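Local coordinates for sortase family protein (Clostridium perfringens, PDB 4D70), which probably catalyses transpeptidation as a class D sortase, a cysteine enzyme of the kind that anchors proteins to the cell wall of Gram-positive bacteria, at residues A[77-82]-A[90-95]; A[100-105]-A[156-161]; A[164-169]-A[177-182]. One frame throughout, in Å; residues are numbered along the deposited sequence.

Contact 1 (A[77-82]-A[90-95]); sequences EGSTLD and HFENTA
The carboxylate of Glu-77 meets the ring of His-90 at its edge, with the two flat groups turned 45° against each other. ND1 of His-90 donates to OE1 of Glu-77 over 2.7 Å, nearly straight, on the syn side of the carboxylate and close to the ring plane. Because CG of Glu-77 stands anti to the backbone N (chi1 -179°) and the chain then bends, its end swings over to the imidazole. A water bridges the second oxygen, OE2, to the carbonyl O of Glu-92. At another point of the ring edge NE2 of His-90 donates to Ala-95 O, tilted from the ring plane; with both nitrogens bonded, the rotation of the imidazole is restricted. The pairing sits where strand 71-77 runs parallel to the short strand 88-90 in the sortase beta-barrel, with helix 81-86 forming the crossover between them. Beyond the strand end, Glu-92 reaches back with both oxygens to Ser-79. Its OE1 takes the hydroxyl OG of Ser-79 at 2.7 Å on the syn side, whereas OE2 takes Ser-79 N at 3.0 Å from well above the carboxylate plane. CB of Ser-79 lies over one face of the Phe-91 ring in a CH-pi contact, 4.3 Å from the ring centroid.

Contact 2 (A[100-105]-A[156-161]); sequences NGNFSI and LNQNLD
Gln-158 and Asn-102 show how a loop can be fastened to a beta strand by side-chain amides standing in for a strand partner. The strand is 101-109 of the sortase beta-barrel, and the loop is the irregular run leading into strand 163-171; the touching parts run in nearly opposite directions. Three hydrogen bonds cross the contact. The carboxamide of Gln-158 grips both backbone polar atoms of Asn-102: OE1 accepts from Asn-102 N at 2.9 Å, the donor standing above the carbonyl plane, while NE2 gives a hydrogen to Asn-102 O at 2.9 Å, in the plane of its own amide. Ser-104 OG donates to the same Asn-102 O at 3.1 Å from above the carbonyl plane, giving that oxygen a second donor. NE2 of Gln-158 also reaches Leu-156 O within the loop, so both of its hydrogens are used, and OE1 accepts in addition from Ala-95 N. With CG beside the backbone N (chi1 -58°), a bend at chi2 (-60°) brings the Gln-158 amide back against the strand. In return, Asn-102 ND2 donates to Asn-157 O at 2.9 Å. The planes of the two side-chain amides are nearly parallel, 8° apart, but offset, and the chains cross at about a right angle; OD1 of Asn-102 is held by Thr-166.

Van der Waals contacts flank this network. CD2 of Leu-156 packs on CB of Ser-104, and CD2 of Leu-160 approaches Gly-101 CA at 3.8 Å. Gly-101 also makes a CA-H...O contact, its CA lying 3.4 Å from Asn-159 O.

Contact 3 (A[164-169]-A[177-182]); sequences TMTIVT and RYIVKA
The Tyr-178 ring has a water in its plane at the edge, while OG1 of Thr-169 approaches obliquely. The two side chains lie alongside one another, pointing the same way, and OG1 of Thr-169 comes to 3.5 Å from CB of Tyr-178. The water is bonded to Thr-169 OG1 and donates to Tyr-178 O, bridging the hydroxyl and the backbone on this side of the strands. Ile-145 touches the tyrosine from strand 137-148.

The backbones form an antiparallel hairpin in the sortase beta-barrel. Hydrogen-bonded pairs Met-165 with Ala-182, Ile-167 with Val-180 and Thr-169 with Tyr-178 alternate with non-hydrogen-bonded pairs. Ile-167 N donates to Val-180 O at 2.8 Å, and Val-180 N donates to Ile-167 O at 3.1 Å. On the face bearing these residues, CG of Met-165 meets CB of Ala-182, while Ile-167 CB and Val-180 CB stand 4.2 Å apart.

The other face carries Thr-166, Val-168, Ile-179 and Lys-181. CD1 of Ile-179 lies against CG1 of Val-168 at 4.0 Å, and CG2 of Ile-179 reaches CG2 of Thr-166. Lys-181 runs alongside Thr-166, and a turn at its last torsion (chi4 -80°) brings NZ to 2.8 Å from Thr-166 OG1, to which it donates. Val-155 O is a second acceptor for NZ, and Thr-166 OG1 also bonds Asn-102 OD1. As OG1 accepts from NZ and OD1 has no hydrogen, the hydroxyl probably donates to OD1, a chain of hydrogen bonds in which the ammonium group would polarise the hydroxyl and strengthen its bond to strand 101-109.

Overall arrangement
Following the chain from the N terminus, contact 1 closes a short loop first, bringing the end of strand 71-77 and the turn before helix 81-86 against the end of strand 88-90 and the run that follows it. Contact 2 opens only after that and spans a much longer excursion, returning the loop after strand 137-148 to strand 101-109. Contact 3 then closes the hairpin of strands 163-171 and 176-184. The three loops are therefore in series, with none nested or crossing. They still meet in space: Phe-91 N bonds Ser-104 O between contacts 1 and 2, and strand 101-109 pairs in parallel with strand 163-171, joining contacts 2 and 3 within one sheet.

Contact 1 (A[77-82]-A[90-95])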
loop_
_atom_site.group_PDB
_atom_site.type_symbol
_atom_site.label_atom_id
_atom_site.label_comp_id
_atom_site.label_asym_id
_atom_site.label_seq_id
_atom_site.Cartn_x
_atom_site.Cartn_y
_atom_site.Cartn_z
ATOM N N GLU A 77 3.362 4.613 6.788
ATOM C CA GLU A 77 3.730 5.796 6.054
ATOM C C GLU A 77 5.196 5.858 5.692
ATOM O O GLU A 77 6.052 5.528 6.485
ATOM C CB GLU A 77 3.361 7.055 6.839
ATOM C CG GLU A 77 3.680 8.381 6.144
ATOM C CD GLU A 77 2.924 8.620 4.842
ATOM O OE1 GLU A 77 2.079 7.789 4.458
ATOM O OE2 GLU A 77 3.181 9.646 4.179
ATOM N N GLY A 78 5.481 6.255 4.451
ATOM C CA GLY A 78 6.831 6.402 3.983
ATOM C C GLY A 78 7.330 5.290 3.117
ATOM O O GLY A 78 6.825 4.156 3.168
ATOM N N SER A 79 8.329 5.611 2.311
ATOM C CA SER A 79 8.935 4.605 1.460
ATOM C C SER A 79 10.458 4.686 1.551
ATOM O O SER A 79 11.129 4.323 0.606
ATOM C CB SER A 79 8.485 4.781 0.020
ATOM O OG SER A 79 8.953 6.018 -0.474
ATOM N N THR A 80 10.994 5.122 2.695
ATOM C CA THR A 80 12.441 5.114 2.911
ATOM C C THR A 80 12.889 3.696 3.187
ATOM O O THR A 80 12.077 2.821 3.488
ATOM C CB THR A 80 12.836 5.940 4.127
ATOM O OG1 THR A 80 12.168 5.419 5.281
ATOM C CG2 THR A 80 12.464 7.383 3.929
ATOM N N LEU A 81 14.193 3.483 3.133
ATOM C CA LEU A 81 14.756 2.159 3.400
ATOM C C LEU A 81 14.423 1.680 4.784
ATOM O O LEU A 81 14.153 0.486 5.004
ATOM C CB LEU A 81 16.262 2.170 3.229
ATOM C CG LEU A 81 16.673 1.778 1.811
ATOM C CD1 LEU A 81 16.393 2.895 0.835
ATOM C CD2 LEU A 81 18.151 1.444 1.828
ATOM N N ASP A 82 14.434 2.609 5.720
ATOM C CA ASP A 82 14.112 2.285 7.082
ATOM C C ASP A 82 12.705 1.776 7.250
ATOM O O ASP A 82 12.469 0.879 8.043
ATOM C CB ASP A 82 14.297 3.503 7.986
ATOM C CG ASP A 82 15.731 3.752 8.346
ATOM O OD1 ASP A 82 16.672 3.185 7.706
ATOM O OD2 ASP A 82 15.890 4.539 9.305
ATOM N N HIS A 90 3.903 3.521 2.225
ATOM C CA HIS A 90 3.110 4.400 1.354
ATOM C C HIS A 90 4.045 5.453 0.796
ATOM O O HIS A 90 4.726 6.160 1.561
ATOM C CB HIS A 90 1.947 5.003 2.140
ATOM C CG HIS A 90 1.259 6.123 1.450
ATOM N ND1 HIS A 90 1.164 7.407 1.971
ATOM C CD2 HIS A 90 0.592 6.149 0.289
ATOM C CE1 HIS A 90 0.470 8.166 1.146
ATOM N NE2 HIS A 90 0.137 7.427 0.102
ATOM N N PHE A 91 4.090 5.598 -0.517
ATOM C CA PHE A 91 4.876 6.682 -1.112
ATOM C C PHE A 91 4.307 8.043 -0.700
ATOM O O PHE A 91 3.118 8.378 -0.917
ATOM C CB PHE A 91 4.915 6.644 -2.618
ATOM C CG PHE A 91 5.722 5.533 -3.186
ATOM C CD1 PHE A 91 5.141 4.327 -3.468
ATOM C CD2 PHE A 91 7.085 5.712 -3.489
ATOM C CE1 PHE A 91 5.869 3.280 -4.023
ATOM C CE2 PHE A 91 7.834 4.658 -4.027
ATOM C CZ PHE A 91 7.216 3.441 -4.315
ATOM N N GLU A 92 5.213 8.854 -0.193
ATOM C CA GLU A 92 4.920 10.120 0.498
ATOM C C GLU A 92 3.985 11.082 -0.231
ATOM O O GLU A 92 3.049 11.631 0.340
ATOM C CB GLU A 92 6.276 10.826 0.847
ATOM C CG GLU A 92 7.101 10.039 1.909
ATOM C CD GLU A 92 8.111 8.945 1.387
ATOM O OE1 GLU A 92 7.982 8.445 0.223
ATOM O OE2 GLU A 92 9.047 8.527 2.194
ATOM N N ASN A 93 4.254 11.350 -1.461
ATOM C CA ASN A 93 3.451 12.392 -2.122
ATOM C C ASN A 93 2.296 11.813 -2.951
ATOM O O ASN A 93 1.825 12.416 -3.893
ATOM C CB ASN A 93 4.371 13.248 -2.974
ATOM C CG ASN A 93 5.437 13.944 -2.138
ATOM O OD1 ASN A 93 5.138 14.628 -1.172
ATOM N ND2 ASN A 93 6.679 13.721 -2.483
ATOM N N THR A 94 1.837 10.624 -2.596
ATOM C CA THR A 94 0.712 10.043 -3.300
ATOM C C THR A 94 -0.561 10.085 -2.475
ATOM O O THR A 94 -0.539 10.204 -1.251
ATOM C CB THR A 94 1.039 8.610 -3.771
ATOM O OG1 THR A 94 1.161 7.709 -2.675
ATOM C CG2 THR A 94 2.332 8.652 -4.573
ATOM N N ALA A 95 -1.684 9.982 -3.170
ATOM C CA ALA A 95 -2.980 9.984 -2.535
ATOM C C ALA A 95 -3.058 9.021 -1.381
ATOM O O ALA A 95 -2.390 7.968 -1.339
ATOM C CB ALA A 95 -4.057 9.618 -3.553
HETATM O O HOH W 1 1.327 10.832 2.689
#

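Contact 2 (A[100-105]-A[156-161])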
loop_
_atom_site.group_PDB
_atom_site.type_symbol
_atom_site.label_atom_id
_atom_site.label_comp_id
_atom_site.label_asym_id
_atom_site.label_seq_id
_atom_site.Cartn_x
_atom_site.Cartn_y
_atom_site.Cartn_z
ATOM N N ASN A 100 -9.075 10.878 -4.622
ATOM C CA ASN A 100 -8.704 11.163 -5.991
ATOM C C ASN A 100 -7.193 11.013 -6.125
ATOM O O ASN A 100 -6.441 11.378 -5.230
ATOM C CB ASN A 100 -9.067 12.587 -6.351
ATOM C CG ASN A 100 -10.542 12.852 -6.273
ATOM O OD1 ASN A 100 -11.358 12.037 -6.621
ATOM N ND2 ASN A 100 -10.870 14.038 -5.881
ATOM N N GLY A 101 -6.736 10.486 -7.252
ATOM C CA GLY A 101 -5.314 10.235 -7.431
ATOM C C GLY A 101 -5.009 8.768 -7.246
ATOM O O GLY A 101 -5.889 7.919 -7.401
ATOM N N ASN A 102 -3.759 8.489 -6.908
ATOM C CA ASN A 102 -3.233 7.134 -7.049
ATOM C C ASN A 102 -2.475 6.815 -5.782
ATOM O O ASN A 102 -1.338 7.167 -5.632
ATOM C CB ASN A 102 -2.398 7.098 -8.322
ATOM C CG ASN A 102 -1.414 5.942 -8.388
ATOM O OD1 ASN A 102 -1.656 4.894 -7.828
ATOM N ND2 ASN A 102 -0.326 6.123 -9.112
ATOM N N PHE A 103 -3.142 6.096 -4.884
ATOM C CA PHE A 103 -2.593 5.654 -3.606
ATOM C C PHE A 103 -1.535 4.585 -3.922
ATOM O O PHE A 103 -1.890 3.487 -4.359
ATOM C CB PHE A 103 -3.756 5.038 -2.770
ATOM C CG PHE A 103 -3.313 4.283 -1.552
ATOM C CD1 PHE A 103 -2.533 4.907 -0.571
ATOM C CD2 PHE A 103 -3.696 2.970 -1.347
ATOM C CE1 PHE A 103 -2.118 4.205 0.543
ATOM C CE2 PHE A 103 -3.261 2.260 -0.238
ATOM C CZ PHE A 103 -2.484 2.882 0.718
ATOM N N SER A 104 -0.272 4.929 -3.679
ATOM C CA SER A 104 0.844 4.111 -4.064
ATOM C C SER A 104 1.628 3.518 -2.916
ATOM O O SER A 104 1.923 4.175 -1.919
ATOM C CB SER A 104 1.811 4.908 -4.906
ATOM O OG SER A 104 1.182 5.348 -6.080
ATOM N N ILE A 105 1.902 2.229 -3.032
ATOM C CA ILE A 105 2.568 1.488 -1.974
ATOM C C ILE A 105 3.756 0.742 -2.498
ATOM O O ILE A 105 3.784 0.297 -3.670
ATOM C CB ILE A 105 1.611 0.661 -1.126
ATOM C CG1 ILE A 105 0.857 -0.401 -1.878
ATOM C CG2 ILE A 105 0.591 1.635 -0.541
ATOM C CD1 ILE A 105 0.104 -1.378 -0.982
ATOM N N LEU A 156 3.944 6.400 -10.305
ATOM C CA LEU A 156 3.473 7.154 -9.161
ATOM C C LEU A 156 2.665 8.403 -9.517
ATOM O O LEU A 156 2.191 9.112 -8.598
ATOM C CB LEU A 156 4.639 7.569 -8.264
ATOM C CG LEU A 156 5.552 6.443 -7.852
ATOM C CD1 LEU A 156 6.642 6.975 -6.949
ATOM C CD2 LEU A 156 4.734 5.384 -7.126
ATOM N N ASN A 157 2.421 8.633 -10.790
ATOM C CA ASN A 157 1.661 9.829 -11.168
ATOM C C ASN A 157 0.267 9.864 -10.530
ATOM O O ASN A 157 -0.359 8.813 -10.303
ATOM C CB ASN A 157 1.547 9.902 -12.679
ATOM C CG ASN A 157 2.838 10.366 -13.338
ATOM O OD1 ASN A 157 3.821 10.676 -12.678
ATOM N ND2 ASN A 157 2.845 10.366 -14.641
ATOM N N GLN A 158 -0.213 11.071 -10.258
ATOM C CA GLN A 158 -1.479 11.350 -9.629
ATOM C C GLN A 158 -2.463 11.963 -10.620
ATOM O O GLN A 158 -2.395 13.150 -10.913
ATOM C CB GLN A 158 -1.280 12.330 -8.463
ATOM C CG GLN A 158 -0.311 11.800 -7.402
ATOM C CD GLN A 158 -0.811 10.476 -6.785
ATOM O OE1 GLN A 158 -1.811 10.479 -6.095
ATOM N NE2 GLN A 158 -0.050 9.388 -6.962
ATOM N N ASN A 159 -3.356 11.151 -11.137
ATOM C CA ASN A 159 -4.475 11.583 -11.958
ATOM C C ASN A 159 -5.688 11.754 -11.070
ATOM O O ASN A 159 -6.338 10.761 -10.649
ATOM C CB ASN A 159 -4.779 10.547 -13.086
ATOM C CG ASN A 159 -6.002 10.928 -13.942
ATOM O OD1 ASN A 159 -6.667 11.969 -13.739
ATOM N ND2 ASN A 159 -6.327 10.056 -14.889
ATOM N N LEU A 160 -6.012 13.023 -10.773
ATOM C CA LEU A 160 -7.108 13.341 -9.890
ATOM C C LEU A 160 -8.488 13.150 -10.501
ATOM O O LEU A 160 -9.446 13.286 -9.791
ATOM C CB LEU A 160 -6.933 14.751 -9.320
ATOM C CG LEU A 160 -5.614 14.978 -8.564
ATOM C CD1 LEU A 160 -5.554 16.449 -8.091
ATOM C CD2 LEU A 160 -5.357 14.058 -7.397
ATOM N N ASP A 161 -8.569 12.834 -11.784
ATOM C CA ASP A 161 -9.839 12.446 -12.424
ATOM C C ASP A 161 -10.247 11.016 -12.030
ATOM O O ASP A 161 -11.405 10.664 -12.233
ATOM C CB ASP A 161 -9.674 12.571 -13.970
ATOM C CG ASP A 161 -10.977 12.339 -14.758
ATOM O OD1 ASP A 161 -11.983 12.893 -14.326
ATOM O OD2 ASP A 161 -11.010 11.603 -15.800
#

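Contact 3 (A[164-169]-A[177-182])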
loop_
_atom_site.group_PDB
_atom_site.type_symbol
_atom_site.label_atom_id
_atom_site.label_comp_id
_atom_site.label_asym_id
_atom_site.label_seq_id
_atom_site.Cartn_x
_atom_site.Cartn_y
_atom_site.Cartn_z
ATOM N N THR A 164 -7.431 5.508 -7.836
ATOM C CA THR A 164 -6.696 4.306 -8.157
ATOM C C THR A 164 -5.651 4.060 -7.144
ATOM O O THR A 164 -5.477 4.829 -6.203
ATOM C CB THR A 164 -5.977 4.399 -9.541
ATOM O OG1 THR A 164 -4.968 5.440 -9.512
ATOM C CG2 THR A 164 -6.927 4.679 -10.638
ATOM N N MET A 165 -5.039 2.885 -7.248
ATOM C CA MET A 165 -3.953 2.541 -6.380
ATOM C C MET A 165 -2.936 1.750 -7.141
ATOM O O MET A 165 -3.203 1.261 -8.231
ATOM C CB MET A 165 -4.341 1.772 -5.097
ATOM C CG MET A 165 -4.838 0.361 -5.289
ATOM S SD MET A 165 -4.963 -0.537 -3.737
ATOM C CE MET A 165 -3.244 -0.810 -3.343
ATOM N N THR A 166 -1.731 1.674 -6.547
ATOM C CA THR A 166 -0.564 1.079 -7.223
ATOM C C THR A 166 0.262 0.352 -6.201
ATOM O O THR A 166 0.452 0.841 -5.112
ATOM C CB THR A 166 0.348 2.177 -7.863
ATOM O OG1 THR A 166 -0.399 2.917 -8.856
ATOM C CG2 THR A 166 1.587 1.560 -8.608
ATOM N N ILE A 167 0.700 -0.855 -6.555
ATOM C CA ILE A 167 1.666 -1.620 -5.744
ATOM C C ILE A 167 2.919 -1.814 -6.561
ATOM O O ILE A 167 2.849 -2.236 -7.688
ATOM C CB ILE A 167 1.116 -3.006 -5.357
ATOM C CG1 ILE A 167 -0.236 -2.856 -4.648
ATOM C CG2 ILE A 167 2.147 -3.736 -4.489
ATOM C CD1 ILE A 167 -0.783 -4.106 -4.012
ATOM N N VAL A 168 4.044 -1.430 -6.019
ATOM C CA VAL A 168 5.337 -1.579 -6.668
ATOM C C VAL A 168 6.210 -2.605 -5.936
ATOM O O VAL A 168 6.498 -2.435 -4.744
ATOM C CB VAL A 168 6.118 -0.228 -6.622
ATOM C CG1 VAL A 168 7.451 -0.317 -7.396
ATOM C CG2 VAL A 168 5.250 0.864 -7.200
ATOM N N THR A 169 6.625 -3.639 -6.650
ATOM C CA THR A 169 7.577 -4.643 -6.150
ATOM C C THR A 169 8.623 -4.839 -7.220
ATOM O O THR A 169 8.606 -4.154 -8.237
ATOM C CB THR A 169 6.886 -5.994 -5.838
ATOM O OG1 THR A 169 6.143 -6.478 -6.988
ATOM C CG2 THR A 169 5.947 -5.876 -4.697
ATOM N N ARG A 177 10.767 -3.623 -12.218
ATOM C CA ARG A 177 9.692 -3.350 -11.272
ATOM C C ARG A 177 8.417 -3.964 -11.743
ATOM O O ARG A 177 8.062 -3.843 -12.913
ATOM C CB ARG A 177 9.507 -1.844 -11.052
ATOM C CG ARG A 177 10.760 -1.175 -10.449
ATOM C CD ARG A 177 11.150 -1.791 -9.123
ATOM N NE ARG A 177 12.436 -1.290 -8.585
ATOM C CZ ARG A 177 13.602 -1.943 -8.613
ATOM N NH1 ARG A 177 13.743 -3.139 -9.198
ATOM N NH2 ARG A 177 14.660 -1.388 -8.056
ATOM N N TYR A 178 7.720 -4.613 -10.837
ATOM C CA TYR A 178 6.460 -5.272 -11.154
ATOM C C TYR A 178 5.398 -4.354 -10.548
ATOM O O TYR A 178 5.447 -4.005 -9.346
ATOM C CB TYR A 178 6.434 -6.644 -10.498
ATOM C CG TYR A 178 5.269 -7.524 -10.911
ATOM C CD1 TYR A 178 5.379 -8.365 -12.000
ATOM C CD2 TYR A 178 4.108 -7.574 -10.170
ATOM C CE1 TYR A 178 4.338 -9.201 -12.366
ATOM C CE2 TYR A 178 3.028 -8.405 -10.553
ATOM C CZ TYR A 178 3.164 -9.217 -11.605
ATOM O OH TYR A 178 2.125 -10.033 -11.965
ATOM N N ILE A 179 4.474 -3.937 -11.381
ATOM C CA ILE A 179 3.452 -2.943 -11.060
ATOM C C ILE A 179 2.056 -3.546 -11.131
ATOM O O ILE A 179 1.644 -4.056 -12.136
ATOM C CB ILE A 179 3.530 -1.778 -12.055
ATOM C CG1 ILE A 179 5.000 -1.265 -12.224
ATOM C CG2 ILE A 179 2.595 -0.657 -11.645
ATOM C CD1 ILE A 179 5.662 -0.827 -10.941
ATOM N N VAL A 180 1.283 -3.363 -10.074
ATOM C CA VAL A 180 -0.115 -3.723 -10.024
ATOM C C VAL A 180 -0.892 -2.436 -9.786
ATOM O O VAL A 180 -0.642 -1.757 -8.788
ATOM C CB VAL A 180 -0.345 -4.713 -8.881
ATOM C CG1 VAL A 180 -1.812 -5.070 -8.770
ATOM C CG2 VAL A 180 0.425 -6.015 -9.118
ATOM N N LYS A 181 -1.837 -2.149 -10.667
ATOM C CA LYS A 181 -2.737 -1.017 -10.526
ATOM C C LYS A 181 -4.164 -1.495 -10.406
ATOM O O LYS A 181 -4.551 -2.541 -10.997
ATOM C CB LYS A 181 -2.595 -0.057 -11.719
ATOM C CG LYS A 181 -1.197 0.676 -11.667
ATOM C CD LYS A 181 -1.104 1.791 -12.714
ATOM C CE LYS A 181 0.122 2.701 -12.538
ATOM N NZ LYS A 181 -0.095 3.731 -11.476
ATOM N N ALA A 182 -4.960 -0.717 -9.691
ATOM C CA ALA A 182 -6.304 -1.116 -9.356
ATOM C C ALA A 182 -7.128 0.183 -9.231
ATOM O O ALA A 182 -6.606 1.245 -8.855
ATOM C CB ALA A 182 -6.295 -1.896 -8.059
HETATM O O HOH W 2 -3.194 3.362 -10.353
HETATM O O HOH W 3 3.713 -5.216 -7.620
#